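Local coordinates for protein (tenascin) (PDB 1QR4), which is an extracellular matrix protein whose paired fibronectin type III domains, taken here from chicken tenascin, probably bind heparin and contactin, at residues Leu25-Pro30 with Asp35-Thr40; Met51-Pro54 with Ser59-Leu62; Asn163-Ser166 with Glu172-Pro175. All blocks are in the same frame, centred on the assembly; numbering follows the deposited sequence.

Contact 1 of 3, residues Leu25-Pro30 with Asp35-Thr40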
loop_
_atom_site.group_PDB
_atom_site.type_symbol
_atom_site.label_atom_id
_atom_site.label_comp_id
_atom_site.label_asym_id
_atom_site.label_seq_id
_atom_site.Cartn_x
_atom_site.Cartn_y
_atom_site.Cartn_z
ATOM N N LEU A 25 -14.113 0.241 0.726
ATOM C CA LEU A 25 -15.227 -0.541 0.215
ATOM C C LEU A 25 -16.472 0.281 -0.098
ATOM O O LEU A 25 -16.838 1.208 0.643
ATOM C CB LEU A 25 -15.593 -1.629 1.219
ATOM C CG LEU A 25 -14.468 -2.563 1.661
ATOM C CD1 LEU A 25 -14.933 -3.385 2.844
ATOM C CD2 LEU A 25 -14.041 -3.445 0.515
ATOM N N ARG A 26 -17.149 -0.110 -1.178
ATOM C CA ARG A 26 -18.372 0.551 -1.604
ATOM C C ARG A 26 -19.325 -0.474 -2.221
ATOM O O ARG A 26 -18.895 -1.391 -2.911
ATOM C CB ARG A 26 -18.051 1.668 -2.584
ATOM C CG ARG A 26 -19.187 2.605 -2.820
ATOM C CD ARG A 26 -18.696 3.872 -3.471
ATOM N NE ARG A 26 -19.818 4.675 -3.932
ATOM C CZ ARG A 26 -20.136 4.842 -5.208
ATOM N NH1 ARG A 26 -19.404 4.264 -6.160
ATOM N NH2 ARG A 26 -21.206 5.561 -5.528
ATOM N N TRP A 27 -20.619 -0.307 -1.950
ATOM C CA TRP A 27 -21.641 -1.225 -2.441
ATOM C C TRP A 27 -23.024 -0.606 -2.476
ATOM O O TRP A 27 -23.240 0.507 -1.991
ATOM C CB TRP A 27 -21.723 -2.432 -1.524
ATOM C CG TRP A 27 -22.180 -2.056 -0.170
ATOM C CD1 TRP A 27 -23.464 -1.983 0.268
ATOM C CD2 TRP A 27 -21.359 -1.665 0.928
ATOM N NE1 TRP A 27 -23.500 -1.565 1.573
ATOM C CE2 TRP A 27 -22.219 -1.358 2.005
ATOM C CE3 TRP A 27 -19.974 -1.535 1.108
ATOM C CZ2 TRP A 27 -21.750 -0.928 3.241
ATOM C CZ3 TRP A 27 -19.501 -1.102 2.342
ATOM C CH2 TRP A 27 -20.391 -0.802 3.394
ATOM N N ARG A 28 -23.969 -1.376 -3.010
ATOM C CA ARG A 28 -25.345 -0.935 -3.081
ATOM C C ARG A 28 -26.131 -1.507 -1.929
ATOM O O ARG A 28 -25.919 -2.650 -1.527
ATOM C CB ARG A 28 -26.002 -1.339 -4.384
ATOM C CG ARG A 28 -26.000 -0.248 -5.406
ATOM C CD ARG A 28 -27.173 -0.409 -6.322
ATOM N NE ARG A 28 -27.119 0.525 -7.440
ATOM C CZ ARG A 28 -26.105 0.618 -8.303
ATOM N NH1 ARG A 28 -25.030 -0.167 -8.184
ATOM N NH2 ARG A 28 -26.179 1.490 -9.304
ATOM N N ARG A 29 -27.033 -0.697 -1.396
ATOM C CA ARG A 29 -27.867 -1.096 -0.279
ATOM C C ARG A 29 -28.956 -2.045 -0.772
ATOM O O ARG A 29 -29.364 -1.973 -1.931
ATOM C CB ARG A 29 -28.510 0.149 0.313
ATOM C CG ARG A 29 -29.518 -0.073 1.425
ATOM C CD ARG A 29 -30.217 1.255 1.723
ATOM N NE ARG A 29 -31.202 1.146 2.790
ATOM C CZ ARG A 29 -31.183 1.864 3.908
ATOM N NH1 ARG A 29 -30.225 2.763 4.118
ATOM N NH2 ARG A 29 -32.111 1.657 4.834
ATOM N N PRO A 30 -29.361 -3.009 0.078
ATOM C CA PRO A 30 -30.402 -4.004 -0.195
ATOM C C PRO A 30 -31.781 -3.339 -0.293
ATOM O O PRO A 30 -32.043 -2.325 0.350
ATOM C CB PRO A 30 -30.340 -4.894 1.040
ATOM C CG PRO A 30 -28.905 -4.823 1.432
ATOM C CD PRO A 30 -28.624 -3.362 1.304
ATOM N N ASP A 35 -31.460 -5.322 9.266
ATOM C CA ASP A 35 -30.879 -4.884 10.534
ATOM C C ASP A 35 -29.565 -4.123 10.466
ATOM O O ASP A 35 -29.434 -3.013 10.985
ATOM C CB ASP A 35 -30.661 -6.107 11.428
ATOM C CG ASP A 35 -31.600 -6.152 12.607
ATOM O OD1 ASP A 35 -32.649 -5.458 12.586
ATOM O OD2 ASP A 35 -31.275 -6.899 13.557
ATOM N N ARG A 36 -28.563 -4.805 9.927
ATOM C CA ARG A 36 -27.232 -4.264 9.790
ATOM C C ARG A 36 -26.474 -5.116 8.790
ATOM O O ARG A 36 -27.046 -5.993 8.157
ATOM C CB ARG A 36 -26.529 -4.266 11.144
ATOM C CG ARG A 36 -26.597 -5.584 11.879
ATOM C CD ARG A 36 -26.136 -5.397 13.316
ATOM N NE ARG A 36 -26.478 -6.533 14.170
ATOM C CZ ARG A 36 -27.431 -6.520 15.101
ATOM N NH1 ARG A 36 -28.153 -5.421 15.314
ATOM N NH2 ARG A 36 -27.674 -7.616 15.813
ATOM N N TYR A 37 -25.204 -4.794 8.596
ATOM C CA TYR A 37 -24.356 -5.527 7.676
ATOM C C TYR A 37 -23.265 -6.203 8.480
ATOM O O TYR A 37 -22.925 -5.756 9.565
ATOM C CB TYR A 37 -23.662 -4.569 6.711
ATOM C CG TYR A 37 -24.539 -3.847 5.717
ATOM C CD1 TYR A 37 -24.831 -4.414 4.481
ATOM C CD2 TYR A 37 -24.957 -2.542 5.952
ATOM C CE1 TYR A 37 -25.512 -3.687 3.498
ATOM C CE2 TYR A 37 -25.630 -1.813 4.975
ATOM C CZ TYR A 37 -25.901 -2.392 3.752
ATOM O OH TYR A 37 -26.546 -1.664 2.776
ATOM N N ARG A 38 -22.723 -7.288 7.950
ATOM C CA ARG A 38 -21.632 -7.974 8.605
ATOM C C ARG A 38 -20.584 -8.125 7.525
ATOM O O ARG A 38 -20.866 -8.609 6.435
ATOM C CB ARG A 38 -22.059 -9.334 9.127
ATOM C CG ARG A 38 -20.938 -10.086 9.804
ATOM C CD ARG A 38 -21.356 -11.499 10.090
ATOM N NE ARG A 38 -20.266 -12.433 9.837
ATOM C CZ ARG A 38 -20.101 -13.590 10.473
ATOM N NH1 ARG A 38 -20.959 -13.969 11.417
ATOM N NH2 ARG A 38 -19.059 -14.360 10.177
ATOM N N LEU A 39 -19.390 -7.626 7.805
ATOM C CA LEU A 39 -18.292 -7.682 6.857
ATOM C C LEU A 39 -17.264 -8.624 7.407
ATOM O O LEU A 39 -16.848 -8.479 8.552
ATOM C CB LEU A 39 -17.666 -6.298 6.711
ATOM C CG LEU A 39 -16.397 -6.141 5.888
ATOM C CD1 LEU A 39 -16.720 -6.373 4.455
ATOM C CD2 LEU A 39 -15.831 -4.747 6.064
ATOM N N THR A 40 -16.928 -9.646 6.633
ATOM C CA THR A 40 -15.897 -10.591 7.044
ATOM C C THR A 40 -14.849 -10.544 5.952
ATOM O O THR A 40 -15.151 -10.242 4.799
ATOM C CB THR A 40 -16.425 -12.038 7.199
ATOM O OG1 THR A 40 -17.079 -12.442 5.994
ATOM C CG2 THR A 40 -17.412 -12.146 8.356
#

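Contact 2 of 3, residues Met51-Pro54 with Ser59-Leu62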
loop_
_atom_site.group_PDB
_atom_site.type_symbol
_atom_site.label_atom_id
_atom_site.label_comp_id
_atom_site.label_asym_id
_atom_site.label_seq_id
_atom_site.Cartn_x
_atom_site.Cartn_y
_atom_site.Cartn_z
ATOM N N MET A 51 -16.976 -7.503 11.470
ATOM C CA MET A 51 -17.355 -6.149 11.813
ATOM C C MET A 51 -18.799 -5.976 11.381
ATOM O O MET A 51 -19.259 -6.617 10.443
ATOM C CB MET A 51 -16.471 -5.118 11.093
ATOM C CG MET A 51 -15.119 -4.882 11.754
ATOM S SD MET A 51 -14.260 -3.421 11.143
ATOM C CE MET A 51 -15.048 -2.149 12.091
ATOM N N GLU A 52 -19.533 -5.181 12.141
ATOM C CA GLU A 52 -20.916 -4.890 11.822
ATOM C C GLU A 52 -20.952 -3.451 11.327
ATOM O O GLU A 52 -20.345 -2.563 11.913
ATOM C CB GLU A 52 -21.811 -5.082 13.045
ATOM C CG GLU A 52 -21.810 -6.505 13.587
ATOM C CD GLU A 52 -22.972 -6.777 14.528
ATOM O OE1 GLU A 52 -23.069 -6.111 15.585
ATOM O OE2 GLU A 52 -23.795 -7.662 14.205
ATOM N N ILE A 53 -21.645 -3.233 10.222
ATOM C CA ILE A 53 -21.734 -1.920 9.621
ATOM C C ILE A 53 -23.180 -1.421 9.664
ATOM O O ILE A 53 -24.113 -2.176 9.399
ATOM C CB ILE A 53 -21.156 -1.990 8.191
ATOM C CG1 ILE A 53 -19.723 -2.548 8.273
ATOM C CG2 ILE A 53 -21.179 -0.615 7.513
ATOM C CD1 ILE A 53 -19.068 -2.834 6.956
ATOM N N PRO A 54 -23.377 -0.149 10.059
ATOM C CA PRO A 54 -24.675 0.524 10.175
ATOM C C PRO A 54 -25.475 0.447 8.889
ATOM O O PRO A 54 -24.913 0.578 7.810
ATOM C CB PRO A 54 -24.277 1.973 10.433
ATOM C CG PRO A 54 -22.967 1.863 11.100
ATOM C CD PRO A 54 -22.282 0.803 10.309
ATOM N N SER A 59 -20.494 2.729 2.117
ATOM C CA SER A 59 -19.055 2.922 2.009
ATOM C C SER A 59 -18.448 2.702 3.389
ATOM O O SER A 59 -19.085 2.983 4.409
ATOM C CB SER A 59 -18.766 4.348 1.548
ATOM O OG SER A 59 -17.416 4.478 1.165
ATOM N N PHE A 60 -17.224 2.195 3.419
ATOM C CA PHE A 60 -16.537 1.919 4.676
ATOM C C PHE A 60 -15.083 1.661 4.359
ATOM O O PHE A 60 -14.784 0.914 3.428
ATOM C CB PHE A 60 -17.152 0.682 5.335
ATOM C CG PHE A 60 -16.306 0.064 6.421
ATOM C CD1 PHE A 60 -15.259 -0.798 6.106
ATOM C CD2 PHE A 60 -16.571 0.330 7.759
ATOM C CE1 PHE A 60 -14.490 -1.383 7.104
ATOM C CE2 PHE A 60 -15.805 -0.248 8.769
ATOM C CZ PHE A 60 -14.763 -1.105 8.441
ATOM N N ILE A 61 -14.184 2.291 5.120
ATOM C CA ILE A 61 -12.738 2.105 4.926
ATOM C C ILE A 61 -12.246 0.989 5.826
ATOM O O ILE A 61 -12.311 1.076 7.054
ATOM C CB ILE A 61 -11.910 3.364 5.259
ATOM C CG1 ILE A 61 -12.354 4.555 4.410
ATOM C CG2 ILE A 61 -10.439 3.090 4.986
ATOM C CD1 ILE A 61 -11.990 4.432 2.970
ATOM N N LEU A 62 -11.787 -0.078 5.198
ATOM C CA LEU A 62 -11.276 -1.218 5.927
ATOM C C LEU A 62 -9.848 -0.883 6.357
ATOM O O LEU A 62 -9.038 -0.433 5.550
ATOM C CB LEU A 62 -11.312 -2.433 5.015
ATOM C CG LEU A 62 -11.100 -3.791 5.653
ATOM C CD1 LEU A 62 -11.851 -3.912 6.972
ATOM C CD2 LEU A 62 -11.587 -4.809 4.652
#

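Contact 3 of 3, residues Asn163-Ser166 with Glu172-Pro175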
loop_
_atom_site.group_PDB
_atom_site.type_symbol
_atom_site.label_atom_id
_atom_site.label_comp_id
_atom_site.label_asym_id
_atom_site.label_seq_id
_atom_site.Cartn_x
_atom_site.Cartn_y
_atom_site.Cartn_z
ATOM N N ASN A 163 14.014 9.724 -3.994
ATOM C CA ASN A 163 12.866 8.864 -3.748
ATOM C C ASN A 163 13.254 7.400 -3.851
ATOM O O ASN A 163 14.085 7.016 -4.674
ATOM C CB ASN A 163 11.789 9.150 -4.783
ATOM C CG ASN A 163 11.473 10.635 -4.907
ATOM O OD1 ASN A 163 11.825 11.277 -5.899
ATOM N ND2 ASN A 163 10.791 11.183 -3.908
ATOM N N ILE A 164 12.642 6.586 -3.007
ATOM C CA ILE A 164 12.880 5.148 -2.998
ATOM C C ILE A 164 11.515 4.455 -2.986
ATOM O O ILE A 164 10.620 4.834 -2.220
ATOM C CB ILE A 164 13.701 4.723 -1.777
ATOM C CG1 ILE A 164 15.050 5.450 -1.800
ATOM C CG2 ILE A 164 13.908 3.209 -1.781
ATOM C CD1 ILE A 164 15.912 5.195 -0.578
ATOM N N ILE A 165 11.350 3.465 -3.863
ATOM C CA ILE A 165 10.089 2.736 -3.988
ATOM C C ILE A 165 10.335 1.246 -3.949
ATOM O O ILE A 165 11.330 0.781 -4.498
ATOM C CB ILE A 165 9.433 3.065 -5.341
ATOM C CG1 ILE A 165 8.829 4.460 -5.308
ATOM C CG2 ILE A 165 8.373 2.059 -5.702
ATOM C CD1 ILE A 165 8.304 4.926 -6.647
ATOM N N SER A 166 9.449 0.503 -3.285
ATOM C CA SER A 166 9.552 -0.963 -3.226
ATOM C C SER A 166 8.815 -1.544 -4.428
ATOM O O SER A 166 7.782 -1.005 -4.855
ATOM C CB SER A 166 8.879 -1.526 -1.984
ATOM O OG SER A 166 9.438 -0.993 -0.814
ATOM N N GLU A 172 4.273 -1.540 -7.205
ATOM C CA GLU A 172 5.259 -0.616 -6.688
ATOM C C GLU A 172 4.606 0.301 -5.674
ATOM O O GLU A 172 3.648 1.016 -5.972
ATOM C CB GLU A 172 5.917 0.171 -7.804
ATOM C CG GLU A 172 5.025 1.113 -8.524
ATOM C CD GLU A 172 5.767 1.839 -9.615
ATOM O OE1 GLU A 172 6.803 1.318 -10.084
ATOM O OE2 GLU A 172 5.320 2.936 -10.004
ATOM N N SER A 173 5.150 0.272 -4.467
ATOM C CA SER A 173 4.627 1.047 -3.364
ATOM C C SER A 173 4.716 2.557 -3.485
ATOM O O SER A 173 5.037 3.120 -4.536
ATOM C CB SER A 173 5.337 0.628 -2.083
ATOM O OG SER A 173 6.723 0.887 -2.178
ATOM N N GLU A 174 4.307 3.195 -2.395
ATOM C CA GLU A 174 4.375 4.636 -2.252
ATOM C C GLU A 174 5.847 4.924 -1.939
ATOM O O GLU A 174 6.508 4.160 -1.225
ATOM C CB GLU A 174 3.467 5.088 -1.114
ATOM C CG GLU A 174 2.047 5.234 -1.567
ATOM C CD GLU A 174 1.948 6.163 -2.756
ATOM O OE1 GLU A 174 2.163 7.381 -2.569
ATOM O OE2 GLU A 174 1.696 5.684 -3.885
ATOM N N PRO A 175 6.398 5.995 -2.513
ATOM C CA PRO A 175 7.801 6.325 -2.267
ATOM C C PRO A 175 7.999 7.110 -0.992
ATOM O O PRO A 175 7.042 7.665 -0.436
ATOM C CB PRO A 175 8.131 7.213 -3.449
ATOM C CG PRO A 175 6.869 8.008 -3.584
ATOM C CD PRO A 175 5.773 6.976 -3.418
#

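Contact 1 of 3, residues Leu25-Pro30 with Asp35-Thr40
W27 presents the edge of its indole to the face of the Y37 ring in an offset edge-to-face pair. The five-membered ring and the phenol ring have centroids 4.9 Å apart and planes at 67°. W27 NE1 sits 3.3 Å from Y37 CZ, and the six-membered part of the indole carries CZ2 over the centre of the phenol face. W27 CG lies between the backbone N and the carbonyl carbon (chi1 65°), which swings the indole into the gap between the strands. Near the plane of the indole, W27 NE1 donates a weak hydrogen bond of 3.3 Å to Y37 OH, with an N-H...O angle of 158°. Strands 22-28 and 36-42 belong to the two facing sheets of a fibronectin type III beta sandwich; the short segments approach to 11.8 Å between axes, and the aromatic pair packs in this interior. P30 and Y37 reach toward each other from opposite directions, P30 CD lying obliquely to the phenol, 3.8 Å from Y37 CZ, while R29 crosses the hydroxyl end at about a right angle, CG 3.6 Å from OH. F34 adds a second edge-to-face partner for Y37. Further along, L25 and L39 meet tip to tip, CD1 of L25 lying 3.6 Å from CD2 of L39. R38, in the putative heparin site, leaves the other face of its strand and pairs with E50.

Contact 2 of 3, residues Met51-Pro54 with Ser59-Leu62
Segments 51-54 and 59-62 run in roughly opposite directions but face each other across the sandwich rather than within one sheet. The CA atoms of I53 and F60 are 8.1 Å apart, those of M51 and L62 9.8 Å, so the backbones are too distant to bond and side chains alone bridge the gap. Each segment lies on an edge strand, 48-53 of the four-stranded sheet and 59-63 of the three-stranded one: the contact closes one flank of the fibronectin type III fold. F60 is its central side chain. With CG anti to the backbone N (chi1 164°), its ring reaches across to the other sheet, where two residues meet different parts of it. I53 comes over a face: its CD1 stands 4.0 Å above the ring plane, offset toward the rim on the CG side, and makes a CH-pi contact with the centroid at 4.2 Å, 20° off the normal. M51 crosses the far end of the ring at about a right angle. Its sulfur approaches obliquely, SD lying 3.6 Å from F60 CZ and 71° off the ring normal, in a Met-aromatic contact. The bend at chi3 turns the methyl to the same end, CE lying 3.9 Å from F60 CE2. W27 and L39 also touch F60, linking it to the interior. I53 is buried whereas M51 is exposed, its side chain about 7 Å from that of R38 in the putative heparin site. Dispersion, CH-pi and sulfur-aromatic terms are all weakly directional, so the fit of F60 against I53 and M51 probably depends on shape more than on any single bond.

Contact 3 of 3, residues Asn163-Ser166 with Glu172-Pro175
I165 and P175 lie side by side and point the same way across a beta hairpin of the second fibronectin type III domain, where strand 159-168 meets the broken start of strand 171-181. From CB the isoleucine forks over the other arm of the hairpin. One branch, CG2, reaches forward toward the hairpin turn and rests against E172 CB at 3.7 Å, with the carbonyl oxygen of S173 equally near CG2 at 3.7 Å. The other branch is set beside the backbone N and anti to the carbonyl carbon (chi1 -75°), which lays CG1 along the proline, 3.4 Å from P175 CB. At the tip, CD1 continues past the same P175 CB at 3.9 Å. The two branches thus span the irregular segment 172-175. This segment lies beside G96 and S97: E174 O accepts from S97 OG, and S173 OG bonds weakly to G96 O, the oxygen that also pairs with S166 OG. Between the hairpin arms, S173 N donates to S166 O at 3.0 Å. The return bond uses a side chain in place of a backbone carbonyl: S166 N donates to S173 OG at 3.0 Å, with an N-H...O angle of 148°.

The three contacts follow one another along the chain. Contacts 1 and 2 share the first fibronectin type III domain, their centres 7 Å apart. Strands 22-28 and 59-63 are neighbours in one sheet, strands 36-42 and 48-53 in the other; probable backbone hydrogen bonds, L39 N to M51 O (2.8 Å) and L25 N to F60 O (2.9 Å), join the contacts within each sheet. Together they form a continuous part of that sandwich; contact 1 includes R38 of the putative heparin site, and M51 of contact 2 lies nearby. Contact 3 belongs to the second domain, its centre 33 Å from contact 1 and 29 Å from contact 2, and lies near the interdomain connection, away from that site.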